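Local coordinates for protein putative phosphatase (DUF442) (Shewanella putrefaciens CN-32, PDB 3GXH) that is probably a phosphatase of the tyrosine and dual-specificity phosphatase superfamily, removing phosphate from a substrate that is not yet known, at residues Arg13-Leu27 and Gly97-Ser111. Sequence-based numbering, arbitrary orientation. Where two conformers were deposited one is given.
Sequences RALQQQAPQLLSSGL and GKDVLVHCLANYRAS. With SO4 (sulfate ion), chain D; EDO (1,2-ethanediol), chain G; SO4 (sulfate ion), chain F; SO4 (sulfate ion), chain E.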
ATOM      1  N   ARG A  13      -4.220   6.064  10.007  1.00  8.83           N
ATOM      2  CA  ARG A  13      -4.902   4.814  10.198  1.00  9.05           C
ATOM      3  C   ARG A  13      -4.132   3.619   9.670  1.00 10.43           C
ATOM      4  O   ARG A  13      -3.729   3.596   8.523  1.00 11.19           O
ATOM      5  CB  ARG A  13      -6.290   4.839   9.488  1.00 10.55           C
ATOM      6  CG  ARG A  13      -7.168   3.632   9.713  1.00 11.72           C
ATOM      7  CD  ARG A  13      -8.511   3.823   9.061  1.00  9.52           C
ATOM      8  NE  ARG A  13      -9.352   2.673   9.321  1.00 11.08           N
ATOM      9  CZ  ARG A  13     -10.630   2.617   8.933  1.00 10.70           C
ATOM     10  NH1 ARG A  13     -11.175   3.621   8.272  1.00 11.19           N
ATOM     11  NH2 ARG A  13     -11.315   1.508   9.183  1.00 12.26           N
ATOM     12  N   ALA A  14      -3.931   2.617  10.523  1.00  9.45           N
ATOM     13  CA  ALA A  14      -3.316   1.336  10.141  1.00 10.06           C
ATOM     14  C   ALA A  14      -1.956   1.470   9.484  1.00 11.66           C
ATOM     15  O   ALA A  14      -1.550   0.602   8.695  1.00 13.80           O
ATOM     16  CB  ALA A  14      -4.272   0.506   9.273  1.00 12.32           C
ATOM     17  N   LEU A  15      -1.207   2.509   9.835  1.00 10.99           N
ATOM     18  CA  LEU A  15       0.143   2.697   9.268  1.00 12.19           C
ATOM     19  C   LEU A  15       1.143   1.673   9.753  1.00 12.86           C
ATOM     20  O   LEU A  15       1.256   1.404  10.961  1.00 14.29           O
ATOM     21  CB  LEU A  15       0.647   4.122   9.497  1.00 14.98           C
ATOM     22  CG  LEU A  15       1.942   4.415   8.667  1.00 19.62           C
ATOM     23  CD1 LEU A  15       1.893   5.694   7.913  1.00 19.13           C
ATOM     24  CD2 LEU A  15       3.016   4.420   9.674  1.00 21.67           C
ATOM     25  N   GLN A  16       1.867   1.088   8.809  1.00 12.12           N
ATOM     26  CA  GLN A  16       2.897   0.115   9.118  1.00 14.09           C
ATOM     27  C   GLN A  16       4.035   0.269   8.165  1.00 14.67           C
ATOM     28  O   GLN A  16       3.864   0.099   6.935  1.00 14.88           O
ATOM     29  CB  GLN A  16       2.357  -1.316   8.998  1.00 13.27           C
ATOM     30  CG  GLN A  16       3.358  -2.395   9.461  1.00 17.15           C
ATOM     31  CD  GLN A  16       2.765  -3.794   9.520  1.00 22.81           C
ATOM     32  OE1 GLN A  16       1.584  -3.976   9.802  1.00 24.93           O
ATOM     33  NE2 GLN A  16       3.585  -4.783   9.248  1.00 20.59           N
ATOM     34  N   GLN A  17       5.221   0.501   8.711  1.00 14.34           N
ATOM     35  CA  GLN A  17       6.423   0.551   7.894  0.50 15.93           C
ATOM     36  C   GLN A  17       6.816  -0.853   7.505  1.00 17.13           C
ATOM     37  O   GLN A  17       7.001  -1.709   8.348  1.00 21.21           O
ATOM     38  CB  GLN A  17       7.552   1.185   8.652  0.50 17.08           C
ATOM     39  CG  GLN A  17       8.804   1.164   7.883  0.50 20.46           C
ATOM     40  CD  GLN A  17       9.388   2.513   7.861  0.50 23.50           C
ATOM     41  OE1 GLN A  17       9.298   3.218   6.829  0.50 26.76           O
ATOM     42  NE2 GLN A  17       9.895   2.957   9.016  0.50 20.51           N
ATOM     43  N   GLN A  18       6.907  -1.108   6.230  1.00 12.93           N
ATOM     44  CA  GLN A  18       7.172  -2.395   5.679  1.00 14.57           C
ATOM     45  C   GLN A  18       8.660  -2.582   5.386  1.00 19.30           C
ATOM     46  O   GLN A  18       9.172  -3.712   5.510  1.00 18.97           O
ATOM     47  CB  GLN A  18       6.320  -2.663   4.458  1.00 16.00           C
ATOM     48  CG  GLN A  18       4.787  -2.655   4.730  1.00 15.71           C
ATOM     49  CD  GLN A  18       4.327  -3.845   5.575  1.00 14.53           C
ATOM     50  OE1 GLN A  18       5.137  -4.680   6.037  1.00 16.55           O
ATOM     51  NE2 GLN A  18       3.008  -3.908   5.812  1.00 13.91           N
ATOM     52  N   ALA A  19       9.337  -1.471   5.096  1.00 17.05           N
ATOM     53  CA  ALA A  19      10.767  -1.415   4.789  1.00 20.37           C
ATOM     54  C   ALA A  19      11.229   0.029   4.903  1.00 19.30           C
ATOM     55  O   ALA A  19      10.427   0.938   4.979  1.00 17.81           O
ATOM     56  CB  ALA A  19      10.995  -1.908   3.427  1.00 14.87           C
ATOM     57  N   PRO A  20      12.552   0.267   4.978  1.00 21.23           N
ATOM     58  CA  PRO A  20      12.951   1.666   5.131  1.00 19.60           C
ATOM     59  C   PRO A  20      12.382   2.655   4.068  1.00 17.50           C
ATOM     60  O   PRO A  20      12.100   3.813   4.466  1.00 22.83           O
ATOM     61  CB  PRO A  20      14.491   1.580   5.119  1.00 21.92           C
ATOM     62  CG  PRO A  20      14.728   0.228   5.831  1.00 21.71           C
ATOM     63  CD  PRO A  20      13.667  -0.666   5.223  1.00 21.60           C
ATOM     64  N   GLN A  21      12.145   2.211   2.835  1.00 18.41           N
ATOM     65  CA  GLN A  21      11.475   3.063   1.783  1.00 16.16           C
ATOM     66  C   GLN A  21      10.008   2.708   1.398  1.00 14.32           C
ATOM     67  O   GLN A  21       9.521   3.152   0.357  1.00 14.18           O
ATOM     68  CB  GLN A  21      12.290   3.105   0.481  1.00 18.48           C
ATOM     69  CG  GLN A  21      13.776   3.550   0.618  1.00 21.10           C
ATOM     70  CD  GLN A  21      14.534   3.624  -0.769  1.00 18.10           C
ATOM     71  OE1 GLN A  21      14.700   2.618  -1.479  1.00 29.10           O
ATOM     72  NE2 GLN A  21      14.867   4.819  -1.166  1.00 23.38           N
ATOM     73  N   LEU A  22       9.376   1.805   2.139  1.00 14.37           N
ATOM     74  CA  LEU A  22       7.987   1.439   1.823  1.00 11.93           C
ATOM     75  C   LEU A  22       7.145   1.475   3.094  1.00 12.50           C
ATOM     76  O   LEU A  22       7.367   0.716   4.042  1.00 13.72           O
ATOM     77  CB  LEU A  22       7.908   0.020   1.255  1.00 13.01           C
ATOM     78  CG  LEU A  22       6.524  -0.413   0.821  1.00 13.80           C
ATOM     79  CD1 LEU A  22       5.914   0.474  -0.251  1.00 12.52           C
ATOM     80  CD2 LEU A  22       6.636  -1.925   0.386  1.00 20.97           C
ATOM     81  N   LEU A  23       6.130   2.335   3.085  1.00 12.60           N
ATOM     82  CA  LEU A  23       5.083   2.403   4.060  1.00  9.84           C
ATOM     83  C   LEU A  23       3.829   1.798   3.475  1.00 10.35           C
ATOM     84  O   LEU A  23       3.572   1.911   2.277  1.00 10.55           O
ATOM     85  CB  LEU A  23       4.804   3.845   4.420  1.00 11.89           C
ATOM     86  CG  LEU A  23       5.929   4.653   5.022  1.00 15.13           C
ATOM     87  CD1 LEU A  23       5.492   6.065   5.277  1.00 15.95           C
ATOM     88  CD2 LEU A  23       6.429   3.974   6.319  1.00 24.90           C
ATOM     89  N   SER A  24       3.014   1.149   4.308  1.00 10.45           N
ATOM     90  CA  SER A  24       1.648   0.752   3.940  1.00 10.87           C
ATOM     91  C   SER A  24       0.711   1.373   4.973  1.00  9.70           C
ATOM     92  O   SER A  24       1.076   1.552   6.120  1.00 11.02           O
ATOM     93  CB  SER A  24       1.495  -0.764   3.871  1.00 11.74           C
ATOM     94  OG  SER A  24       1.635  -1.364   5.179  1.00 13.16           O
ATOM     95  N   SER A  25      -0.497   1.711   4.570  1.00  9.53           N
ATOM     96  CA  SER A  25      -1.461   2.261   5.512  1.00  9.53           C
ATOM     97  C   SER A  25      -2.875   2.169   5.045  1.00  9.61           C
ATOM     98  O   SER A  25      -3.175   1.775   3.914  1.00 10.08           O
ATOM     99  CB  SER A  25      -1.138   3.724   5.827  1.00  9.55           C
ATOM    100  OG  SER A  25      -1.485   4.641   4.798  1.00  9.86           O
ATOM    101  N   GLY A  26      -3.750   2.582   5.944  1.00  9.32           N
ATOM    102  CA  GLY A  26      -5.085   2.964   5.593  1.00 10.24           C
ATOM    103  C   GLY A  26      -5.156   4.380   5.085  1.00 10.53           C
ATOM    104  O   GLY A  26      -4.183   4.970   4.628  1.00 11.38           O
ATOM    105  N   LEU A  27      -6.364   4.983   5.110  1.00 10.26           N
ATOM    106  CA  LEU A  27      -6.577   6.204   4.333  1.00  8.92           C
ATOM    107  C   LEU A  27      -6.108   7.445   5.064  1.00  9.64           C
ATOM    108  O   LEU A  27      -6.694   7.789   6.089  1.00 10.32           O
ATOM    109  CB  LEU A  27      -8.076   6.341   4.023  1.00 10.83           C
ATOM    110  CG  LEU A  27      -8.504   7.562   3.183  1.00 10.37           C
ATOM    111  CD1 LEU A  27      -7.790   7.583   1.872  1.00 11.75           C
ATOM    112  CD2 LEU A  27     -10.018   7.506   2.992  1.00 11.18           C
ATOM    113  N   GLY A  97      14.033   3.620  -5.897  1.00 14.31           N
ATOM    114  CA  GLY A  97      14.808   4.452  -5.007  1.00 14.52           C
ATOM    115  C   GLY A  97      14.034   5.565  -4.292  1.00 16.20           C
ATOM    116  O   GLY A  97      14.611   6.324  -3.516  1.00 16.48           O
ATOM    117  N   LYS A  98      12.741   5.682  -4.601  1.00 15.12           N
ATOM    118  CA  LYS A  98      11.899   6.677  -3.936  1.00 15.35           C
ATOM    119  C   LYS A  98      11.237   6.096  -2.673  1.00 13.34           C
ATOM    120  O   LYS A  98      11.027   4.883  -2.555  1.00 13.30           O
ATOM    121  CB  LYS A  98      10.811   7.189  -4.885  1.00 15.37           C
ATOM    122  CG  LYS A  98      11.320   7.832  -6.172  1.00 20.47           C
ATOM    123  CD  LYS A  98      11.959   9.163  -5.883  1.00 24.15           C
ATOM    124  CE  LYS A  98      12.256   9.966  -7.167  1.00 32.76           C
ATOM    125  NZ  LYS A  98      13.205  11.088  -6.869  1.00 37.36           N
ATOM    126  N   ASP A  99      10.860   6.988  -1.756  1.00 12.47           N
ATOM    127  CA  ASP A  99      10.069   6.593  -0.594  1.00 12.47           C
ATOM    128  C   ASP A  99       8.590   6.585  -0.959  1.00 11.75           C
ATOM    129  O   ASP A  99       8.079   7.583  -1.451  1.00 11.47           O
ATOM    130  CB  ASP A  99      10.315   7.515   0.570  1.00 14.12           C
ATOM    131  CG  ASP A  99      11.703   7.299   1.154  1.00 25.19           C
ATOM    132  OD1 ASP A  99      12.009   6.165   1.544  1.00 28.39           O
ATOM    133  OD2 ASP A  99      12.494   8.226   1.109  1.00 27.30           O
ATOM    134  N   VAL A 100       7.947   5.440  -0.788  1.00 10.19           N
ATOM    135  CA  VAL A 100       6.595   5.175  -1.274  1.00 10.03           C
ATOM    136  C   VAL A 100       5.672   4.831  -0.107  1.00 11.34           C
ATOM    137  O   VAL A 100       6.044   4.084   0.818  1.00 11.09           O
ATOM    138  CB  VAL A 100       6.615   3.997  -2.229  1.00 10.22           C
ATOM    139  CG1 VAL A 100       5.197   3.642  -2.748  1.00 12.78           C
ATOM    140  CG2 VAL A 100       7.614   4.261  -3.409  1.00 12.64           C
ATOM    141  N   LEU A 101       4.469   5.365  -0.167  1.00 10.82           N
ATOM    142  CA  LEU A 101       3.338   4.854   0.614  1.00 10.32           C
ATOM    143  C   LEU A 101       2.379   4.132  -0.299  1.00  9.64           C
ATOM    144  O   LEU A 101       1.975   4.737  -1.323  1.00 11.72           O
ATOM    145  CB  LEU A 101       2.572   6.019   1.269  1.00  9.63           C
ATOM    146  CG  LEU A 101       1.242   5.626   1.910  1.00  9.25           C
ATOM    147  CD1 LEU A 101       1.452   4.671   3.108  1.00 10.49           C
ATOM    148  CD2 LEU A 101       0.418   6.813   2.369  1.00 11.37           C
ATOM    149  N   VAL A 102       2.034   2.892   0.015  1.00 10.20           N
ATOM    150  CA  VAL A 102       0.911   2.237  -0.653  1.00  9.52           C
ATOM    151  C   VAL A 102      -0.207   2.158   0.379  1.00 10.15           C
ATOM    152  O   VAL A 102       0.042   1.743   1.526  1.00 10.25           O
ATOM    153  CB  VAL A 102       1.279   0.897  -1.272  1.00 10.21           C
ATOM    154  CG1 VAL A 102       1.879  -0.105  -0.238  1.00 11.10           C
ATOM    155  CG2 VAL A 102       0.127   0.275  -2.058  1.00 11.53           C
ATOM    156  N   HIS A 103      -1.410   2.560   0.008  1.00 10.30           N
ATOM    157  CA  HIS A 103      -2.512   2.567   0.967  1.00 10.29           C
ATOM    158  C   HIS A 103      -3.831   2.199   0.383  1.00  9.84           C
ATOM    159  O   HIS A 103      -4.037   2.190  -0.825  1.00 11.22           O
ATOM    160  CB  HIS A 103      -2.612   3.951   1.636  1.00 10.11           C
ATOM    161  CG  HIS A 103      -3.372   4.954   0.827  1.00  9.42           C
ATOM    162  ND1 HIS A 103      -4.758   5.052   0.916  1.00  9.97           N
ATOM    163  CD2 HIS A 103      -2.980   5.905  -0.052  1.00 10.16           C
ATOM    164  CE1 HIS A 103      -5.162   6.017   0.094  1.00 10.94           C
ATOM    165  NE2 HIS A 103      -4.117   6.531  -0.521  1.00 10.79           N
ATOM    166  N   CYS A 104      -4.763   1.976   1.292  1.00  9.59           N
ATOM    167  CA  CYS A 104      -6.150   1.801   0.936  1.00 10.45           C
ATOM    168  C   CYS A 104      -6.975   2.423   2.082  1.00 10.30           C
ATOM    169  O   CYS A 104      -6.592   3.528   2.534  1.00 10.83           O
ATOM    170  CB  CYS A 104      -6.482   0.327   0.656  1.00 11.03           C
ATOM    171  SG  CYS A 104      -5.727  -0.752   1.898  1.00 12.12           S
ATOM    172  N   LEU A 105      -8.057   1.810   2.543  1.00 10.90           N
ATOM    173  CA  LEU A 105      -8.816   2.406   3.645  1.00  9.71           C
ATOM    174  C   LEU A 105      -8.303   1.944   4.989  1.00 10.69           C
ATOM    175  O   LEU A 105      -8.141   2.748   5.887  1.00 10.93           O
ATOM    176  CB  LEU A 105     -10.306   2.090   3.527  1.00 11.02           C
ATOM    177  CG  LEU A 105     -11.223   2.629   4.626  1.00 10.68           C
ATOM    178  CD1 LEU A 105     -11.078   4.113   4.786  1.00 11.48           C
ATOM    179  CD2 LEU A 105     -12.669   2.210   4.387  1.00 12.14           C
ATOM    180  N   ALA A 106      -8.064   0.642   5.111  1.00 10.50           N
ATOM    181  CA  ALA A 106      -7.646   0.035   6.357  1.00 10.49           C
ATOM    182  C   ALA A 106      -6.427  -0.902   6.316  1.00 10.66           C
ATOM    183  O   ALA A 106      -6.197  -1.686   7.224  1.00 11.16           O
ATOM    184  CB  ALA A 106      -8.866  -0.664   7.032  1.00 12.34           C
ATOM    185  N   ASN A 107      -5.676  -0.777   5.242  1.00  9.87           N
ATOM    186  CA  ASN A 107      -4.429  -1.476   5.027  1.00 10.44           C
ATOM    187  C   ASN A 107      -4.575  -2.976   4.803  1.00 11.63           C
ATOM    188  O   ASN A 107      -3.592  -3.688   4.967  1.00 12.33           O
ATOM    189  CB  ASN A 107      -3.387  -1.173   6.122  1.00 11.64           C
ATOM    190  CG  ASN A 107      -1.910  -1.322   5.621  1.00 11.72           C
ATOM    191  OD1 ASN A 107      -1.654  -1.523   4.443  1.00 13.74           O
ATOM    192  ND2 ASN A 107      -0.984  -1.169   6.527  1.00 14.62           N
ATOM    193  N   TYR A 108      -5.731  -3.456   4.332  1.00 10.25           N
ATOM    194  CA  TYR A 108      -5.822  -4.883   3.957  1.00 10.68           C
ATOM    195  C   TYR A 108      -5.218  -5.063   2.566  1.00 11.09           C
ATOM    196  O   TYR A 108      -4.203  -5.753   2.380  1.00 11.18           O
ATOM    197  CB  TYR A 108      -7.245  -5.378   3.958  1.00 10.35           C
ATOM    198  CG  TYR A 108      -7.773  -5.727   5.317  1.00 10.75           C
ATOM    199  CD1 TYR A 108      -8.027  -4.764   6.265  1.00 12.09           C
ATOM    200  CD2 TYR A 108      -8.102  -7.026   5.616  1.00 11.68           C
ATOM    201  CE1 TYR A 108      -8.618  -5.105   7.495  1.00 12.38           C
ATOM    202  CE2 TYR A 108      -8.671  -7.387   6.865  1.00 11.53           C
ATOM    203  CZ  TYR A 108      -8.914  -6.396   7.784  1.00 13.68           C
ATOM    204  OH  TYR A 108      -9.505  -6.709   9.019  1.00 14.46           O
ATOM    205  N   ARG A 109      -5.766  -4.410   1.555  1.00 11.74           N
ATOM    206  CA  ARG A 109      -5.217  -4.502   0.193  1.00 10.89           C
ATOM    207  C   ARG A 109      -3.728  -4.146   0.206  1.00 10.45           C
ATOM    208  O   ARG A 109      -2.890  -4.885  -0.396  1.00 10.56           O
ATOM    209  CB  ARG A 109      -5.909  -3.538  -0.774  1.00 11.83           C
ATOM    210  CG  ARG A 109      -7.317  -3.909  -1.159  1.00 11.59           C
ATOM    211  CD  ARG A 109      -7.958  -2.575  -1.613  1.00 15.44           C
ATOM    212  NE  ARG A 109      -9.280  -2.617  -2.207  1.00 16.15           N
ATOM    213  CZ  ARG A 109     -10.414  -2.548  -1.534  1.00 15.01           C
ATOM    214  NH1 ARG A 109     -10.467  -2.661  -0.204  1.00 20.34           N
ATOM    215  NH2 ARG A 109     -11.546  -2.469  -2.195  1.00 17.51           N
ATOM    216  N   ALA A 110      -3.342  -3.025   0.815  1.00 10.42           N
ATOM    217  CA  ALA A 110      -1.981  -2.527   0.742  1.00 11.28           C
ATOM    218  C   ALA A 110      -0.965  -3.407   1.437  1.00 10.49           C
ATOM    219  O   ALA A 110       0.126  -3.631   0.907  1.00 11.03           O
ATOM    220  CB  ALA A 110      -1.901  -1.033   1.228  1.00 11.80           C
ATOM    221  N   SER A 111      -1.278  -3.935   2.601  1.00 10.77           N
ATOM    222  CA  SER A 111      -0.316  -4.827   3.282  1.00 10.16           C
ATOM    223  C   SER A 111      -0.145  -6.152   2.502  1.00 10.62           C
ATOM    224  O   SER A 111       0.972  -6.682   2.461  1.00 10.72           O
ATOM    225  CB  SER A 111      -0.699  -5.079   4.734  1.00 11.21           C
ATOM    226  OG  SER A 111      -1.916  -5.818   4.864  1.00 11.17           O
TER
HETATM  227  S   SO4 D   5      -9.047  -2.152   2.865  1.00 13.10           S
HETATM  228  O1  SO4 D   5      -8.291  -2.168   4.079  1.00 13.99           O
HETATM  229  O2  SO4 D   5     -10.380  -2.723   3.058  1.00 15.00           O
HETATM  230  O3  SO4 D   5      -9.199  -0.780   2.398  1.00 13.63           O
HETATM  231  O4  SO4 D   5      -8.287  -2.865   1.820  1.00 14.40           O
HETATM  232  C1  EDO G   8      -9.884   8.281   6.764  1.00 15.41           C
HETATM  233  O1  EDO G   8      -9.042   9.222   6.646  1.00 19.60           O
HETATM  234  C2  EDO G   8      -9.492   7.351   7.929  1.00 20.62           C
HETATM  235  O2  EDO G   8     -10.490   6.359   8.044  1.00 15.86           O
HETATM  236  S   SO4 F   7      -5.684   1.618  13.302  0.50 29.70           S
HETATM  237  O1  SO4 F   7      -5.046   0.576  14.043  0.50 35.15           O
HETATM  238  O2  SO4 F   7      -6.086   1.076  12.019  0.50 34.64           O
HETATM  239  O3  SO4 F   7      -6.925   2.116  13.947  0.50 28.15           O
HETATM  240  O4  SO4 F   7      -4.778   2.682  13.169  0.50 19.72           O
HETATM  241  S   SO4 E   6     -10.205  -2.216  10.962  0.50 22.46           S
HETATM  242  O1  SO4 E   6      -9.081  -1.942  11.872  0.50 35.28           O
HETATM  243  O2  SO4 E   6     -11.285  -2.997  11.585  0.50 28.70           O
HETATM  244  O3  SO4 E   6     -10.720  -0.952  10.474  0.50 17.99           O
HETATM  245  O4  SO4 E   6      -9.591  -2.979   9.927  0.50 20.82           O
HETATM  246  O   HOH W   1      13.689   5.770   3.538  1.00 26.93           O
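Asn107 points the NH2 end of its side-chain amide between Ser24 OG and Ala14 O, and with CG anti to its own backbone N (chi1 -153°) ND2 reaches both. It donates to Ser24 OG at 3.0 Å, nearly in the amide plane and fairly straight (161°), and to Ala14 O at 2.9 Å, tilted from that plane and bent (137°). Asparagine suits the place because one NH2 group ties loop residue Ala14 and strand residue Ser24 to the phosphate-binding loop. Ser24 OG also accepts from Gln18 NE2 and donates to Gln16 O, so a small hydroxyl joins three neighbours.

Strand 22-25, which carries Ser24, runs parallel to strand 100-103; Leu23 N to Val100 O, 2.9 Å, is one rung. Leu22 CD1 packs on Val100 and Val102, on the face covered by helices 82-94 and 108-120. On the other face Leu23 CB meets Leu101 CD1 at 3.7 Å.

Cys104 to Arg109 form a P-loop-like C-X4-R turn, one residue shorter than the cysteine-phosphatase signature, round the chain D sulfate, probably from the crystallisation liquor. Leu105 N donates to its O3 at 2.8 Å, Arg109 NH1 to its O4 at 3.0 Å. Cys104 probably corresponds to the nucleophile and Arg109 to the phosphate-binding arginine, the sulfate mimicking substrate phosphate; the loop's own Asn107 pins it to Ala14 and Ser24 while neighbouring backbone N-H groups grip the anion.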